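Local coordinates for protein probable N-acetyl-gamma-glutamyl-phosphate reductase, chloroplastic (Arabidopsis thaliana, PDB 1XYG) that probably reduces N-acetyl-glutamyl phosphate to the corresponding semialdehyde with NADPH, a step of arginine biosynthesis, working as a homotetramer, at residues 94-99 with 112-117; 134-139 with 154-159. One frame throughout, in Å; residues are numbered along the deposited sequence.

Interaction 1: 94-99 with 112-117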
loop_
_atom_site.group_PDB
_atom_site.type_symbol
_atom_site.label_atom_id
_atom_site.label_comp_id
_atom_site.label_asym_id
_atom_site.label_seq_id
_atom_site.Cartn_x
_atom_site.Cartn_y
_atom_site.Cartn_z
ATOM N N THR A 94 12.602 -30.506 -8.219
ATOM C CA THR A 94 14.045 -30.426 -8.298
ATOM C C THR A 94 14.567 -31.088 -7.041
ATOM O O THR A 94 15.557 -31.820 -7.043
ATOM C CB THR A 94 14.481 -28.953 -8.261
ATOM O OG1 THR A 94 13.841 -28.239 -9.325
ATOM C CG2 THR A 94 15.979 -28.826 -8.381
ATOM N N THR A 95 13.848 -30.805 -5.966
ATOM C CA THR A 95 14.149 -31.267 -4.623
ATOM C C THR A 95 14.310 -32.770 -4.419
ATOM O O THR A 95 15.175 -33.200 -3.652
ATOM C CB THR A 95 13.077 -30.729 -3.651
ATOM O OG1 THR A 95 13.117 -29.291 -3.651
ATOM C CG2 THR A 95 13.311 -31.231 -2.262
ATOM N N GLN A 96 13.493 -33.568 -5.097
ATOM C CA GLN A 96 13.564 -35.013 -4.931
ATOM C C GLN A 96 14.900 -35.661 -5.281
ATOM O O GLN A 96 15.460 -36.397 -4.466
ATOM C CB GLN A 96 12.436 -35.691 -5.715
ATOM C CG GLN A 96 11.142 -35.877 -4.915
ATOM C CD GLN A 96 9.931 -36.115 -5.800
ATOM O OE1 GLN A 96 10.059 -36.585 -6.927
ATOM N NE2 GLN A 96 8.746 -35.799 -5.288
ATOM N N GLU A 97 15.430 -35.395 -6.469
ATOM C CA GLU A 97 16.687 -36.030 -6.826
ATOM C C GLU A 97 17.897 -35.483 -6.078
ATOM O O GLU A 97 18.850 -36.214 -5.818
ATOM C CB GLU A 97 16.922 -36.010 -8.345
ATOM C CG GLU A 97 17.051 -34.716 -9.087
ATOM C CD GLU A 97 17.166 -34.991 -10.587
ATOM O OE1 GLU A 97 16.120 -35.078 -11.261
ATOM O OE2 GLU A 97 18.300 -35.147 -11.087
ATOM N N ILE A 98 17.849 -34.208 -5.709
ATOM C CA ILE A 98 18.948 -33.598 -4.975
ATOM C C ILE A 98 18.994 -34.125 -3.553
ATOM O O ILE A 98 20.060 -34.448 -3.032
ATOM C CB ILE A 98 18.796 -32.072 -4.897
ATOM C CG1 ILE A 98 19.052 -31.444 -6.259
ATOM C CG2 ILE A 98 19.713 -31.517 -3.797
ATOM C CD1 ILE A 98 18.679 -29.988 -6.281
ATOM N N ILE A 99 17.830 -34.180 -2.921
ATOM C CA ILE A 99 17.741 -34.650 -1.549
ATOM C C ILE A 99 18.054 -36.133 -1.456
ATOM O O ILE A 99 18.666 -36.589 -0.490
ATOM C CB ILE A 99 16.333 -34.376 -0.958
ATOM C CG1 ILE A 99 16.158 -32.871 -0.720
ATOM C CG2 ILE A 99 16.139 -35.156 0.325
ATOM C CD1 ILE A 99 14.914 -32.483 0.043
ATOM N N SER A 112 10.132 -27.354 0.221
ATOM C CA SER A 112 9.367 -27.520 -1.016
ATOM C C SER A 112 8.184 -28.438 -0.724
ATOM O O SER A 112 8.027 -28.928 0.389
ATOM C CB SER A 112 10.220 -28.149 -2.118
ATOM O OG SER A 112 10.130 -29.564 -2.071
ATOM N N ALA A 113 7.359 -28.680 -1.731
ATOM C CA ALA A 113 6.193 -29.534 -1.567
ATOM C C ALA A 113 6.429 -30.968 -2.041
ATOM O O ALA A 113 5.592 -31.847 -1.821
ATOM C CB ALA A 113 5.024 -28.932 -2.319
ATOM N N ASP A 114 7.575 -31.206 -2.673
ATOM C CA ASP A 114 7.908 -32.514 -3.237
ATOM C C ASP A 114 7.857 -33.749 -2.340
ATOM O O ASP A 114 7.802 -34.869 -2.851
ATOM C CB ASP A 114 9.291 -32.471 -3.900
ATOM C CG ASP A 114 9.260 -31.973 -5.324
ATOM O OD1 ASP A 114 8.161 -31.738 -5.869
ATOM O OD2 ASP A 114 10.358 -31.826 -5.905
ATOM N N PHE A 115 7.900 -33.579 -1.023
ATOM C CA PHE A 115 7.862 -34.740 -0.127
ATOM C C PHE A 115 6.680 -34.718 0.841
ATOM O O PHE A 115 6.621 -35.520 1.771
ATOM C CB PHE A 115 9.165 -34.837 0.677
ATOM C CG PHE A 115 10.324 -35.411 -0.093
ATOM C CD1 PHE A 115 10.381 -36.771 -0.373
ATOM C CD2 PHE A 115 11.359 -34.589 -0.533
ATOM C CE1 PHE A 115 11.450 -37.311 -1.077
ATOM C CE2 PHE A 115 12.434 -35.114 -1.240
ATOM C CZ PHE A 115 12.481 -36.480 -1.514
ATOM N N ARG A 116 5.740 -33.807 0.620
ATOM C CA ARG A 116 4.581 -33.683 1.501
ATOM C C ARG A 116 3.530 -34.774 1.286
ATOM O O ARG A 116 2.967 -35.296 2.246
ATOM C CB ARG A 116 3.926 -32.306 1.328
ATOM C CG ARG A 116 4.828 -31.107 1.670
ATOM C CD ARG A 116 4.081 -29.773 1.488
ATOM N NE ARG A 116 4.992 -28.631 1.527
ATOM C CZ ARG A 116 4.744 -27.459 0.951
ATOM N NH1 ARG A 116 3.604 -27.268 0.294
ATOM N NH2 ARG A 116 5.647 -26.492 0.999
ATOM N N LEU A 117 3.264 -35.120 0.034
ATOM C CA LEU A 117 2.257 -36.133 -0.261
ATOM C C LEU A 117 2.821 -37.555 -0.159
ATOM O O LEU A 117 3.844 -37.862 -0.766
ATOM C CB LEU A 117 1.682 -35.900 -1.661
ATOM C CG LEU A 117 0.985 -34.550 -1.896
ATOM C CD1 LEU A 117 0.715 -34.400 -3.375
ATOM C CD2 LEU A 117 -0.319 -34.455 -1.122
#
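Phe115 CG stands anti to its carbonyl carbon (chi1 -78°), which carries the ring to helix 95-100, and Gln96, with chi1 at -90° and an extended chain beyond CG, reaches across to the loop 112-117, at about a right angle to the Asp114 side chain. Its aliphatic part lies over one face of the Phe115 ring in a CH-pi contact, Gln96 CG being 4.1 Å from the ring centroid. The amide beyond it is then placed to donate from Gln96 NE2 to the backbone carbonyl Asp114 O at 2.8 Å, a fairly straight bond (154° at the hydrogen) with the acceptor nearly in the amide plane. Gln96 OE1 accepts from Lys132 N, so both ends of the amide are used and its flip is fixed. Thr95 CG2 comes to the ring's edge, 4.1 Å from Phe115 CE2, while Ile99 CD1 packs obliquely 3.8 Å from the same atom. Beside them Ser112 OG accepts from Asp114 N at 3.1 Å, an ST turn, and is also hydrogen-bonded to Asp110 OD2. The Asp114 carboxylate reaches the turn leading into the helix, where OD2 accepts from Gly93 N just before the N-cap residue Thr94, and OD1 bonds Tyr123 OH. Replacing Gln96 by a leucine would probably leave Asp114 O without its side-chain donor. Glutamine suits this place by joining an apolar stem to a two-ended amide. In this buried seam of the NAD-binding domain, polar groups beside the ring have hydrogen-bond partners, several of them two, and the negative Asp114 near the helix N-terminus is probably steadied by the helix dipole.

Interaction 2: 134-139 with 154-159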
loop_
_atom_site.group_PDB
_atom_site.type_symbol
_atom_site.label_atom_id
_atom_site.label_comp_id
_atom_site.label_asym_id
_atom_site.label_seq_id
_atom_site.Cartn_x
_atom_site.Cartn_y
_atom_site.Cartn_z
ATOM N N VAL A 134 10.622 -42.331 -4.677
ATOM C CA VAL A 134 9.555 -43.135 -4.092
ATOM C C VAL A 134 9.882 -43.796 -2.754
ATOM O O VAL A 134 9.078 -43.734 -1.824
ATOM C CB VAL A 134 9.087 -44.227 -5.082
ATOM C CG1 VAL A 134 8.048 -45.124 -4.421
ATOM C CG2 VAL A 134 8.499 -43.587 -6.327
ATOM N N GLU A 135 11.045 -44.442 -2.664
ATOM C CA GLU A 135 11.452 -45.122 -1.433
ATOM C C GLU A 135 11.684 -44.158 -0.277
ATOM O O GLU A 135 11.158 -44.347 0.820
ATOM C CB GLU A 135 12.741 -45.933 -1.637
ATOM C CG GLU A 135 12.611 -47.334 -2.232
ATOM C CD GLU A 135 11.258 -47.968 -2.017
ATOM O OE1 GLU A 135 10.791 -48.010 -0.866
ATOM O OE2 GLU A 135 10.665 -48.435 -3.009
ATOM N N LEU A 136 12.503 -43.143 -0.521
ATOM C CA LEU A 136 12.817 -42.150 0.499
ATOM C C LEU A 136 11.538 -41.548 1.064
ATOM O O LEU A 136 11.448 -41.252 2.255
ATOM C CB LEU A 136 13.688 -41.038 -0.098
ATOM C CG LEU A 136 14.208 -39.982 0.886
ATOM C CD1 LEU A 136 14.947 -40.678 2.007
ATOM C CD2 LEU A 136 15.135 -39.006 0.175
ATOM N N GLN A 137 10.540 -41.396 0.199
ATOM C CA GLN A 137 9.263 -40.816 0.591
ATOM C C GLN A 137 8.612 -41.451 1.810
ATOM O O GLN A 137 7.975 -40.759 2.604
ATOM C CB GLN A 137 8.264 -40.874 -0.560
ATOM C CG GLN A 137 6.911 -40.307 -0.159
ATOM C CD GLN A 137 6.988 -38.825 0.123
ATOM O OE1 GLN A 137 7.334 -38.042 -0.759
ATOM N NE2 GLN A 137 6.676 -38.431 1.350
ATOM N N LYS A 138 8.768 -42.759 1.974
ATOM C CA LYS A 138 8.138 -43.413 3.108
ATOM C C LYS A 138 8.755 -43.171 4.472
ATOM O O LYS A 138 8.182 -43.565 5.488
ATOM C CB LYS A 138 7.982 -44.919 2.888
ATOM C CG LYS A 138 8.892 -45.621 1.926
ATOM C CD LYS A 138 8.154 -46.901 1.544
ATOM C CE LYS A 138 9.001 -47.974 0.915
ATOM N NZ LYS A 138 8.101 -48.972 0.271
ATOM N N GLU A 139 9.908 -42.518 4.515
ATOM C CA GLU A 139 10.521 -42.239 5.804
ATOM C C GLU A 139 10.368 -40.755 6.149
ATOM O O GLU A 139 10.838 -40.293 7.189
ATOM C CB GLU A 139 11.993 -42.643 5.801
ATOM C CG GLU A 139 12.909 -41.757 5.005
ATOM C CD GLU A 139 14.359 -42.115 5.245
ATOM O OE1 GLU A 139 14.817 -43.158 4.719
ATOM O OE2 GLU A 139 15.032 -41.358 5.978
ATOM N N LYS A 154 12.246 -37.487 15.794
ATOM C CA LYS A 154 13.074 -38.615 15.392
ATOM C C LYS A 154 13.170 -38.850 13.886
ATOM O O LYS A 154 13.569 -39.928 13.446
ATOM C CB LYS A 154 12.580 -39.883 16.093
ATOM C CG LYS A 154 11.088 -40.120 15.956
ATOM C CD LYS A 154 10.637 -41.296 16.812
ATOM C CE LYS A 154 9.129 -41.494 16.732
ATOM N NZ LYS A 154 8.671 -42.668 17.531
ATOM N N ALA A 155 12.814 -37.842 13.095
ATOM C CA ALA A 155 12.882 -37.969 11.643
ATOM C C ALA A 155 14.197 -37.397 11.133
ATOM O O ALA A 155 14.783 -36.515 11.760
ATOM C CB ALA A 155 11.719 -37.240 10.994
ATOM N N ARG A 156 14.665 -37.912 10.003
ATOM C CA ARG A 156 15.906 -37.424 9.402
ATOM C C ARG A 156 15.532 -36.429 8.310
ATOM O O ARG A 156 16.184 -35.403 8.126
ATOM C CB ARG A 156 16.708 -38.578 8.786
ATOM C CG ARG A 156 18.059 -38.140 8.218
ATOM C CD ARG A 156 18.836 -39.294 7.602
ATOM N NE ARG A 156 18.402 -39.605 6.242
ATOM C CZ ARG A 156 18.732 -38.891 5.168
ATOM N NH1 ARG A 156 19.506 -37.818 5.290
ATOM N NH2 ARG A 156 18.295 -39.254 3.971
ATOM N N LEU A 157 14.466 -36.755 7.587
ATOM C CA LEU A 157 13.974 -35.912 6.507
ATOM C C LEU A 157 12.546 -35.465 6.805
ATOM O O LEU A 157 11.628 -36.287 6.930
ATOM C CB LEU A 157 14.006 -36.670 5.177
ATOM C CG LEU A 157 13.432 -35.922 3.964
ATOM C CD1 LEU A 157 14.288 -34.689 3.656
ATOM C CD2 LEU A 157 13.382 -36.852 2.759
ATOM N N VAL A 158 12.365 -34.156 6.926
ATOM C CA VAL A 158 11.052 -33.604 7.209
ATOM C C VAL A 158 10.556 -32.736 6.066
ATOM O O VAL A 158 11.299 -31.915 5.527
ATOM C CB VAL A 158 11.056 -32.768 8.515
ATOM C CG1 VAL A 158 9.744 -31.979 8.640
ATOM C CG2 VAL A 158 11.211 -33.688 9.718
ATOM N N ALA A 159 9.300 -32.945 5.686
ATOM C CA ALA A 159 8.683 -32.163 4.622
ATOM C C ALA A 159 7.953 -31.025 5.320
ATOM O O ALA A 159 6.934 -31.249 5.981
ATOM C CB ALA A 159 7.694 -33.026 3.831
HETATM O O HOH W 1 17.828 -42.463 4.384
HETATM O O HOH W 2 13.375 -39.499 7.879
HETATM O O HOH W 3 17.290 -42.393 6.995
#
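The flat ends of Glu139 and Arg156 stand almost perpendicular, carboxylate and guanidinium planes 89° apart, so they do not form a paired, two-pronged bridge. At the edge of the guanidinium, in its plane, sits water 3, whereas Glu139 OE2 and Leu136 CD1 both approach it obliquely. The setting is the Rossmann-like NAD-binding domain: strand 157-159 belongs to its parallel sheet, between strands 107-110 and 141-142, and the short, weakly bonded helix about 134-137 packs against it. The direct ionic contact is long, Glu139 OE2 to Arg156 NE being 3.8 Å, and waters fill the interval. Water 3 donates to Glu139 OE2 and accepts from Arg156 NE, bridging the very atoms of the long salt bridge; water 1 does the same between Glu139 OE1 and Arg156 NH2. Arginine suits this place because its several N-H groups can serve Leu106 O, the waters and the distant carboxylate at once: its chain leaves extended but bends at chi3 (81°), and NH1 donates to Leu106 O, its strongest polar partner. Glutamate suits the other side because it is exposed and both its oxygens can take part in the water network. Deeper in, the contact becomes apolar. Leu136 and Leu157 cross at about a right angle, with Leu136 CG 3.7 Å from Leu157 CD2, and Ile99 of helix 95-100 touches both. In each leucine CG stands anti to the backbone N, chi1 being -175° in Leu136, which sends the branched ends into this meeting. Leu136 CD1 also reaches within 4.1 Å of Arg156 NH2. Finally, water 2 is gripped three times: it accepts from Arg156 N at 2.9 Å and donates to Glu139 O at 2.7 Å and to Glu139 OE2.

Both contacts belong to the NAD-binding part of the chain, their centres about 10 Å apart and on the same side of the chain's centre. They come in series: interaction 1 is complete before interaction 2 opens. They meet directly where Gln137 NE2 probably donates to Phe115 O, 2.9 Å away, while Ala159 CB packs against the same oxygen. Phe115 of the loop after strand 107-110 also touches Leu136, and Ile99 is shared by the two contacts, so the buried side of interaction 2 continues the apolar packing of interaction 1. Together helix 95-100, helix 134-137 and connecting loops pack on the parallel sheet near strands 107-110 and 157-159.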